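Local coordinates for protein nucleoside 2-deoxyribosyltransferase (Enterococcus faecalis, PDB 7M5H) that probably cleaves the N-glycosidic bond of deoxynucleotides, possibly as a 5-hydroxymethyl-dUMP N-hydrolase of the nucleoside 2-deoxyribosyltransferase family, at residues Ala23-Val26 / Glu27-Arg30; Asp37-Pro41 / Gln42-Ala46; Ala84-Ala87 / Ser88-Gly91; Asp113-Gln116 / Lys117-Ala120. All coordinates share one frame; numbering follows the deposited sequence. Where two conformers were deposited one is given.

Contact 1 of 4, residues Ala23-Val26 / Glu27-Arg30; sequences AYLV and EQIR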
loop_
_atom_site.group_PDB
_atom_site.type_symbol
_atom_site.label_atom_id
_atom_site.label_comp_id
_atom_site.label_asym_id
_atom_site.label_seq_id
_atom_site.Cartn_x
_atom_site.Cartn_y
_atom_site.Cartn_z
ATOM N N ALA B 23 13.000 -11.844 13.521
ATOM C CA ALA B 23 13.743 -12.651 14.483
ATOM C C ALA B 23 14.794 -13.509 13.791
ATOM O O ALA B 23 15.881 -13.730 14.336
ATOM C CB ALA B 23 12.779 -13.525 15.287
ATOM N N TYR B 24 14.487 -13.999 12.588
ATOM C CA TYR B 24 15.442 -14.824 11.854
ATOM C C TYR B 24 16.640 -14.005 11.388
ATOM O O TYR B 24 17.774 -14.501 11.388
ATOM C CB TYR B 24 14.737 -15.495 10.673
ATOM C CG TYR B 24 15.638 -15.859 9.514
ATOM C CD1 TYR B 24 16.472 -16.969 9.573
ATOM C CD2 TYR B 24 15.636 -15.103 8.348
ATOM C CE1 TYR B 24 17.289 -17.306 8.508
ATOM C CE2 TYR B 24 16.449 -15.431 7.281
ATOM C CZ TYR B 24 17.271 -16.534 7.364
ATOM O OH TYR B 24 18.081 -16.861 6.301
ATOM N N LEU B 25 16.416 -12.749 10.994
ATOM C CA LEU B 25 17.522 -11.898 10.568
ATOM C C LEU B 25 18.332 -11.391 11.755
ATOM O O LEU B 25 19.568 -11.400 11.714
ATOM C CB LEU B 25 17.001 -10.715 9.753
ATOM C CG LEU B 25 16.989 -10.846 8.231
ATOM C CD1 LEU B 25 16.684 -9.497 7.604
ATOM C CD2 LEU B 25 18.316 -11.385 7.726
ATOM N N VAL B 26 17.653 -10.943 12.814
ATOM C CA VAL B 26 18.344 -10.355 13.960
ATOM C C VAL B 26 19.284 -11.369 14.601
ATOM O O VAL B 26 20.384 -11.019 15.051
ATOM C CB VAL B 26 17.318 -9.800 14.966
ATOM C CG1 VAL B 26 17.957 -9.575 16.326
ATOM C CG2 VAL B 26 16.721 -8.502 14.443
ATOM N N GLU B 27 18.879 -12.640 14.639
ATOM C CA GLU B 27 19.754 -13.678 15.177
ATOM C C GLU B 27 21.054 -13.769 14.386
ATOM O O GLU B 27 22.136 -13.881 14.971
ATOM C CB GLU B 27 19.029 -15.026 15.183
ATOM C CG GLU B 27 19.942 -16.232 15.364
ATOM C CD GLU B 27 20.643 -16.254 16.711
ATOM O OE1 GLU B 27 20.153 -15.602 17.658
ATOM O OE2 GLU B 27 21.688 -16.930 16.824
ATOM N N GLN B 28 20.967 -13.715 13.054
ATOM C CA GLN B 28 22.174 -13.749 12.234
ATOM C C GLN B 28 23.030 -12.508 12.452
ATOM O O GLN B 28 24.264 -12.594 12.474
ATOM C CB GLN B 28 21.807 -13.885 10.757
ATOM C CG GLN B 28 21.189 -15.217 10.380
ATOM C CD GLN B 28 20.817 -15.278 8.912
ATOM O OE1 GLN B 28 19.642 -15.194 8.556
ATOM N NE2 GLN B 28 21.819 -15.419 8.050
ATOM N N ILE B 29 22.396 -11.344 12.609
ATOM C CA ILE B 29 23.150 -10.107 12.802
ATOM C C ILE B 29 23.906 -10.148 14.123
ATOM O O ILE B 29 25.088 -9.794 14.195
ATOM C CB ILE B 29 22.213 -8.887 12.728
ATOM C CG1 ILE B 29 21.554 -8.800 11.351
ATOM C CG2 ILE B 29 22.978 -7.609 13.038
ATOM C CD1 ILE B 29 20.605 -7.630 11.203
ATOM N N ARG B 30 23.233 -10.588 15.189
ATOM C CA ARG B 30 23.875 -10.642 16.496
ATOM C C ARG B 30 24.994 -11.677 16.536
ATOM O O ARG B 30 25.933 -11.537 17.326
ATOM C CB ARG B 30 22.834 -10.932 17.577
ATOM C CG ARG B 30 21.929 -9.747 17.888
ATOM C CD ARG B 30 20.734 -10.156 18.734
ATOM N NE ARG B 30 19.960 -9.000 19.180
ATOM C CZ ARG B 30 18.719 -9.067 19.654
ATOM N NH1 ARG B 30 18.099 -10.237 19.734
ATOM N NH2 ARG B 30 18.093 -7.962 20.037
#

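Contact 2 of 4, residues Asp37-Pro41 / Gln42-Ala46; sequences DLYLP and QENAA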
loop_
_atom_site.group_PDB
_atom_site.type_symbol
_atom_site.label_atom_id
_atom_site.label_comp_id
_atom_site.label_asym_id
_atom_site.label_seq_id
_atom_site.Cartn_x
_atom_site.Cartn_y
_atom_site.Cartn_z
ATOM N N ASP B 37 24.965 -4.350 19.651
ATOM C CA ASP B 37 23.844 -4.162 20.569
ATOM C C ASP B 37 22.641 -3.751 19.721
ATOM O O ASP B 37 22.395 -2.565 19.499
ATOM C CB ASP B 37 24.169 -3.115 21.633
ATOM C CG ASP B 37 23.005 -2.856 22.573
ATOM O OD1 ASP B 37 22.096 -3.709 22.653
ATOM O OD2 ASP B 37 22.997 -1.793 23.229
ATOM N N LEU B 38 21.893 -4.743 19.247
ATOM C CA LEU B 38 20.778 -4.500 18.343
ATOM C C LEU B 38 19.482 -4.360 19.133
ATOM O O LEU B 38 19.171 -5.195 19.987
ATOM C CB LEU B 38 20.659 -5.632 17.320
ATOM C CG LEU B 38 19.700 -5.436 16.139
ATOM C CD1 LEU B 38 20.199 -6.202 14.928
ATOM C CD2 LEU B 38 18.282 -5.876 16.483
ATOM N N TYR B 39 18.730 -3.304 18.835
ATOM C CA TYR B 39 17.412 -3.084 19.413
ATOM C C TYR B 39 16.358 -3.534 18.408
ATOM O O TYR B 39 16.324 -3.040 17.276
ATOM C CB TYR B 39 17.212 -1.614 19.784
ATOM C CG TYR B 39 15.865 -1.315 20.405
ATOM C CD1 TYR B 39 15.684 -1.374 21.780
ATOM C CD2 TYR B 39 14.775 -0.970 19.616
ATOM C CE1 TYR B 39 14.455 -1.101 22.351
ATOM C CE2 TYR B 39 13.543 -0.698 20.176
ATOM C CZ TYR B 39 13.388 -0.764 21.544
ATOM O OH TYR B 39 12.161 -0.490 22.101
ATOM N N LEU B 40 15.505 -4.467 18.822
ATOM C CA LEU B 40 14.416 -4.960 17.986
ATOM C C LEU B 40 13.093 -4.564 18.625
ATOM O O LEU B 40 12.783 -5.032 19.736
ATOM C CB LEU B 40 14.502 -6.478 17.811
ATOM C CG LEU B 40 13.494 -7.107 16.850
ATOM C CD1 LEU B 40 13.557 -6.432 15.493
ATOM C CD2 LEU B 40 13.743 -8.602 16.717
ATOM N N PRO B 41 12.293 -3.710 17.980
ATOM C CA PRO B 41 11.077 -3.195 18.635
ATOM C C PRO B 41 10.115 -4.268 19.118
ATOM O O PRO B 41 9.480 -4.083 20.165
ATOM C CB PRO B 41 10.442 -2.324 17.543
ATOM C CG PRO B 41 11.598 -1.887 16.702
ATOM C CD PRO B 41 12.549 -3.052 16.686
ATOM N N GLN B 42 9.983 -5.382 18.395
ATOM C CA GLN B 42 9.031 -6.410 18.803
ATOM C C GLN B 42 9.439 -7.099 20.099
ATOM O O GLN B 42 8.584 -7.697 20.762
ATOM C CB GLN B 42 8.855 -7.441 17.689
ATOM C CG GLN B 42 10.089 -8.271 17.392
ATOM C CD GLN B 42 10.037 -8.910 16.019
ATOM O OE1 GLN B 42 9.907 -8.222 15.007
ATOM N NE2 GLN B 42 10.128 -10.233 15.977
ATOM N N GLU B 43 10.714 -7.029 20.477
ATOM C CA GLU B 43 11.165 -7.590 21.743
ATOM C C GLU B 43 10.839 -6.700 22.934
ATOM O O GLU B 43 10.948 -7.158 24.076
ATOM C CB GLU B 43 12.675 -7.846 21.700
ATOM C CG GLU B 43 13.108 -8.881 20.676
ATOM C CD GLU B 43 14.617 -9.011 20.585
ATOM O OE1 GLU B 43 15.322 -8.090 21.051
ATOM O OE2 GLU B 43 15.097 -10.032 20.051
ATOM N N ASN B 44 10.443 -5.450 22.702
ATOM C CA ASN B 44 10.179 -4.500 23.773
ATOM C C ASN B 44 8.720 -4.080 23.859
ATOM O O ASN B 44 8.359 -3.336 24.777
ATOM C CB ASN B 44 11.059 -3.256 23.601
ATOM C CG ASN B 44 12.533 -3.591 23.521
ATOM O OD1 ASN B 44 13.039 -3.965 22.462
ATOM N ND2 ASN B 44 13.232 -3.455 24.640
ATOM N N ALA B 45 7.877 -4.530 22.931
ATOM C CA ALA B 45 6.474 -4.143 22.945
ATOM C C ALA B 45 5.781 -4.679 24.191
ATOM O O ALA B 45 6.012 -5.815 24.613
ATOM C CB ALA B 45 5.769 -4.657 21.689
ATOM N N ALA B 46 4.931 -3.846 24.786
ATOM C CA ALA B 46 4.178 -4.263 25.957
ATOM C C ALA B 46 3.140 -5.312 25.575
ATOM O O ALA B 46 2.601 -5.312 24.465
ATOM C CB ALA B 46 3.494 -3.062 26.609
HETATM O O HOH W 1 15.582 -5.510 21.570
#

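Contact 3 of 4, residues Ala84-Ala87 / Ser88-Gly91; sequences AGVA and SEIG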
loop_
_atom_site.group_PDB
_atom_site.type_symbol
_atom_site.label_atom_id
_atom_site.label_comp_id
_atom_site.label_asym_id
_atom_site.label_seq_id
_atom_site.Cartn_x
_atom_site.Cartn_y
_atom_site.Cartn_z
ATOM N N ALA B 84 5.275 2.813 6.166
ATOM C CA ALA B 84 5.257 4.251 6.419
ATOM C C ALA B 84 6.075 4.613 7.652
ATOM O O ALA B 84 6.765 5.640 7.667
ATOM C CB ALA B 84 3.816 4.741 6.569
ATOM N N GLY B 85 6.008 3.788 8.697
ATOM C CA GLY B 85 6.834 4.033 9.867
ATOM C C GLY B 85 8.316 3.920 9.562
ATOM O O GLY B 85 9.119 4.738 10.022
ATOM N N VAL B 86 8.697 2.909 8.778
ATOM C CA VAL B 86 10.093 2.753 8.378
ATOM C C VAL B 86 10.549 3.947 7.552
ATOM O O VAL B 86 11.654 4.469 7.744
ATOM C CB VAL B 86 10.284 1.431 7.610
ATOM C CG1 VAL B 86 11.696 1.331 7.051
ATOM C CG2 VAL B 86 9.976 0.253 8.511
ATOM N N ALA B 87 9.705 4.397 6.619
ATOM C CA ALA B 87 10.057 5.549 5.796
ATOM C C ALA B 87 10.277 6.792 6.650
ATOM O O ALA B 87 11.213 7.562 6.409
ATOM C CB ALA B 87 8.970 5.797 4.750
ATOM N N SER B 88 9.426 7.000 7.659
ATOM C CA SER B 88 9.610 8.139 8.554
ATOM C C SER B 88 10.875 7.989 9.389
ATOM O O SER B 88 11.607 8.964 9.596
ATOM C CB SER B 88 8.388 8.304 9.458
ATOM O OG SER B 88 7.257 8.721 8.714
ATOM N N GLU B 89 11.146 6.775 9.879
ATOM C CA GLU B 89 12.361 6.544 10.654
ATOM C C GLU B 89 13.612 6.766 9.814
ATOM O O GLU B 89 14.634 7.226 10.336
ATOM C CB GLU B 89 12.352 5.131 11.237
ATOM C CG GLU B 89 11.394 4.951 12.406
ATOM C CD GLU B 89 11.250 3.502 12.835
ATOM O OE1 GLU B 89 11.462 2.605 11.993
ATOM O OE2 GLU B 89 10.925 3.261 14.017
ATOM N N ILE B 90 13.554 6.446 8.520
ATOM C CA ILE B 90 14.678 6.728 7.631
ATOM C C ILE B 90 14.892 8.231 7.511
ATOM O O ILE B 90 16.030 8.715 7.534
ATOM C CB ILE B 90 14.448 6.072 6.256
ATOM C CG1 ILE B 90 14.576 4.551 6.361
ATOM C CG2 ILE B 90 15.418 6.626 5.218
ATOM C CD1 ILE B 90 14.185 3.818 5.095
ATOM N N GLY B 91 13.802 8.992 7.389
ATOM C CA GLY B 91 13.927 10.439 7.312
ATOM C C GLY B 91 14.510 11.041 8.576
ATOM O O GLY B 91 15.301 11.986 8.518
#

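Contact 4 of 4, residues Asp113-Gln116 / Lys117-Ala120; sequences DNHQ and KLDA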
loop_
_atom_site.group_PDB
_atom_site.type_symbol
_atom_site.label_atom_id
_atom_site.label_comp_id
_atom_site.label_asym_id
_atom_site.label_seq_id
_atom_site.Cartn_x
_atom_site.Cartn_y
_atom_site.Cartn_z
ATOM N N ASP B 113 18.574 -7.475 -17.521
ATOM C CA ASP B 113 19.171 -8.038 -18.726
ATOM C C ASP B 113 18.129 -8.500 -19.737
ATOM O O ASP B 113 18.452 -8.632 -20.922
ATOM C CB ASP B 113 20.087 -9.209 -18.362
ATOM C CG ASP B 113 19.563 -10.015 -17.186
ATOM O OD1 ASP B 113 18.338 -10.252 -17.120
ATOM O OD2 ASP B 113 20.379 -10.418 -16.332
ATOM N N ASN B 114 16.896 -8.750 -19.301
ATOM C CA ASN B 114 15.837 -9.220 -20.190
ATOM C C ASN B 114 15.389 -8.069 -21.082
ATOM O O ASN B 114 14.815 -7.088 -20.601
ATOM C CB ASN B 114 14.674 -9.771 -19.368
ATOM C CG ASN B 114 13.653 -10.520 -20.210
ATOM O OD1 ASN B 114 13.190 -10.030 -21.242
ATOM N ND2 ASN B 114 13.299 -11.720 -19.769
ATOM N N HIS B 115 15.645 -8.188 -22.388
ATOM C CA HIS B 115 15.293 -7.107 -23.303
ATOM C C HIS B 115 13.789 -7.029 -23.535
ATOM O O HIS B 115 13.266 -5.950 -23.835
ATOM C CB HIS B 115 16.034 -7.279 -24.630
ATOM C CG HIS B 115 17.527 -7.269 -24.491
ATOM N ND1 HIS B 115 18.233 -6.141 -24.135
ATOM C CD2 HIS B 115 18.444 -8.250 -24.662
ATOM C CE1 HIS B 115 19.523 -6.426 -24.090
ATOM N NE2 HIS B 115 19.678 -7.700 -24.406
ATOM N N GLN B 116 13.080 -8.153 -23.398
ATOM C CA GLN B 116 11.631 -8.138 -23.577
ATOM C C GLN B 116 10.939 -7.428 -22.420
ATOM O O GLN B 116 9.935 -6.736 -22.623
ATOM C CB GLN B 116 11.106 -9.564 -23.729
ATOM C CG GLN B 116 11.611 -10.276 -24.972
ATOM C CD GLN B 116 11.007 -11.654 -25.134
ATOM O OE1 GLN B 116 11.632 -12.660 -24.805
ATOM N NE2 GLN B 116 9.783 -11.706 -25.645
ATOM N N LYS B 117 11.450 -7.596 -21.197
ATOM C CA LYS B 117 10.939 -6.815 -20.075
ATOM C C LYS B 117 11.150 -5.324 -20.306
ATOM O O LYS B 117 10.290 -4.506 -19.960
ATOM C CB LYS B 117 11.610 -7.249 -18.772
ATOM C CG LYS B 117 11.251 -8.649 -18.309
ATOM C CD LYS B 117 11.722 -8.881 -16.881
ATOM C CE LYS B 117 11.352 -10.271 -16.394
ATOM N NZ LYS B 117 11.574 -10.414 -14.929
ATOM N N LEU B 118 12.292 -4.954 -20.892
ATOM C CA LEU B 118 12.561 -3.546 -21.165
ATOM C C LEU B 118 11.671 -3.021 -22.285
ATOM O O LEU B 118 11.160 -1.898 -22.202
ATOM C CB LEU B 118 14.037 -3.353 -21.517
ATOM C CG LEU B 118 15.061 -3.760 -20.455
ATOM C CD1 LEU B 118 16.481 -3.571 -20.973
ATOM C CD2 LEU B 118 14.849 -2.970 -19.179
ATOM N N ASP B 119 11.475 -3.817 -23.339
ATOM C CA ASP B 119 10.613 -3.390 -24.437
ATOM C C ASP B 119 9.152 -3.326 -24.013
ATOM O O ASP B 119 8.384 -2.531 -24.567
ATOM C CB ASP B 119 10.774 -4.332 -25.633
ATOM C CG ASP B 119 12.168 -4.294 -26.225
ATOM O OD1 ASP B 119 12.853 -3.258 -26.077
ATOM O OD2 ASP B 119 12.579 -5.299 -26.844
ATOM N N ALA B 120 8.752 -4.148 -23.040
ATOM C CA ALA B 120 7.369 -4.147 -22.578
ATOM C C ALA B 120 6.971 -2.823 -21.943
ATOM O O ALA B 120 5.775 -2.518 -21.872
ATOM C CB ALA B 120 7.145 -5.287 -21.583
#

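Contact 1 of 4, residues Ala23-Val26 / Glu27-Arg30
Tyr24 and Gln28, one turn apart on helix 16-30, meet ring to amide: Gln28 OE1 sits over one face of the Tyr24 ring, displaced toward the rim, and comes 3.0 Å from Tyr24 CZ. The amide and ring planes are 52° apart, so the oxygen points into the face and the two groups do not stack. The extended Gln28 chain carries its amide to the phenol end of the ring, but OE1 is too poorly angled to bond Tyr24 OH, which is hydrogen-bonded to Glu150 instead; Arg20 of the second subunit makes a cation-pi contact with the ring. The Arg30 guanidinium lays one face against the methyl Val26 CG1, 3.5 Å from Arg30 CZ; that methyl stands anti to its own backbone N (chi1 163°), on the side where the arginine passes. Arg30 NH2 bonds to Leu38 O and forms a salt bridge with Glu43. Along the backbone, Arg30 N bonds to Val26 O at 2.9 Å and Ile29 N to Leu25 O at 3.0 Å. The helix belongs to the beta-alpha-beta unit of strands 5-10 and 36-39: Val26 and Ile29 pack on Phe9 and Leu38, and Gln28 and Ile29 touch helix 150-159.

Contact 2 of 4, residues Asp37-Pro41 / Gln42-Ala46
Gln42 lies against Leu40, two residues back, as the chain leaves strand 36-39 and turns. Its CG stands between the backbone N and the carbonyl carbon (chi1 66°), a crowded position that sets Gln42 CG 3.6 Å from Leu40 CG; the amide beyond continues past the leucine methyls, its oxygen taking Asn22 ND2 and its nitrogen giving to Leu19 O, both on helix 16-30. Glu43 comes next. Its backbone N bonds to Leu40 O at 3.0 Å, closing a first type I turn, and its extended side chain runs back over the leucine, with Glu43 OE1 3.7 Å from Leu40 CB. A water accepts from Leu40 N at 2.9 Å and also lies beside Glu43 OE1, an oxygen that is in addition held in a salt bridge by Arg30. At Asn44 a second type I turn overlaps the first through the bond from Asn44 N to Pro41 O, 3.0 Å long. The Asn44 side chain rests on the Tyr39 ring, the amide only 18° from parallel to it, with Asn44 CG 3.4 Å from Tyr39 CE1 and Asn44 CB 3.3 Å from Tyr39 OH. Ala45 merely brushes Pro41 O with its methyl. Successive turns thus lead the chain away from the C-terminal end of the strand at one edge of the parallel sheet within this chain. In Rossmann-like folds the loops at this end commonly form the ligand site, and a glycerol bound near Pro41, probably from the crystallisation liquor, may mark a pocket here, as such molecules often do.

Contact 3 of 4, residues Ala84-Ala87 / Ser88-Gly91
Val86 and Ile90 are brought together by their torsions: Val86 CG1 swings anti to its own backbone N (chi1 174°), and Ile90 CG1 turns anti to its carbonyl carbon (chi1 -71°) with the chain extended to CD1 (chi2 172°), so that Val86 CG1 and Ile90 CD1 meet at 4.0 Å. They share one side of helix 84-96, the crossover helix of a beta-alpha-beta unit in the Rossmann-like fold, and both side chains pack on Ala75 of strand 72-76. The backbone is regular, with Ser88 N bonded to Ala84 O at 3.0 Å and Glu89 N to Gly85 O at 2.9 Å. The chain of Glu89 lies extended alongside the Gly85 carbonyl, Glu89 CG 3.3 Å from Gly85 O. Glu89 OE2 is hydrogen-bonded to Tyr8 OH and Glu89 OE1 to a bound glycerol, probably from the crystallisation liquor. Small residues form another face of the helix, where the third subunit closes in: Ala87 packs on its counterpart there, and Ser88 OG bonds to Ala87 O of that subunit, with the same bond returned. At the isoleucine, Ile90 CG1 leans 3.2 Å from Val86 O, the carbonyl that also receives Ile90 N at 2.8 Å.

Contact 4 of 4, residues Asp113-Gln116 / Lys117-Ala120
Asn114 caps the helix that begins at His115 and presses its side chain on Lys117. Its CG lies anti to the backbone N (chi1 -169°), which folds the amide oxygen back over the first turn: Asn114 OD1 accepts Lys117 N at 3.0 Å and, through a weak and strongly bent bond, Gln116 N at 2.9 Å. The donor Lys117 N stands 51° out of the amide plane, so this N-cap bond is approached from above and not in the plane. Lys117 CG packs on the same amide, 3.6 Å from Asn114 CG, the two side chains crossing at about a right angle. The backbone oxygen of Asn114 takes a weak bond from Leu118 N, and Leu118 CG comes 3.3 Å from Asn114 O. The backbone of His115 contributes its carbonyl: Asp119 N binds His115 O at 2.8 Å, while the Asp119 carboxylate folds back so that Asp119 OD2 lies 3.2 Å from His115 O, two acceptors with no bond between them. Gln116 O closes the next turn with Ala120 N at 2.9 Å, and the methyl of Ala120 touches that same carbonyl. Asn114 ND2 donates to Ala52 O of the second subunit, so the amide is used at both ends, its oxygen for the helix start and its nitrogen for the subunit interface. Charge drawn toward the oxygen by the helix N-H groups would probably make ND2 a somewhat better donor, coupling the cap to the assembly.

The four contacts follow one another along the chain. Contacts 1 and 2 are neighbours, their centres about 12 Å apart: helix 16-30 leads into strand 36-39, and Arg30 ties the two together through Leu38 O and Glu43. Contact 3 belongs to another crossover helix of the same sheet, across the chain's centre from contact 1, with nearest atoms about 6 Å from contact 2. Contact 4 stands apart, its centre about 32 Å or more from the others, on an excursion after strand 100-103. The first three lie on or beside the Rossmann-like body, the last on an extension that packs on the second and fourth subunits; contacts 1 and 3 also meet other copies.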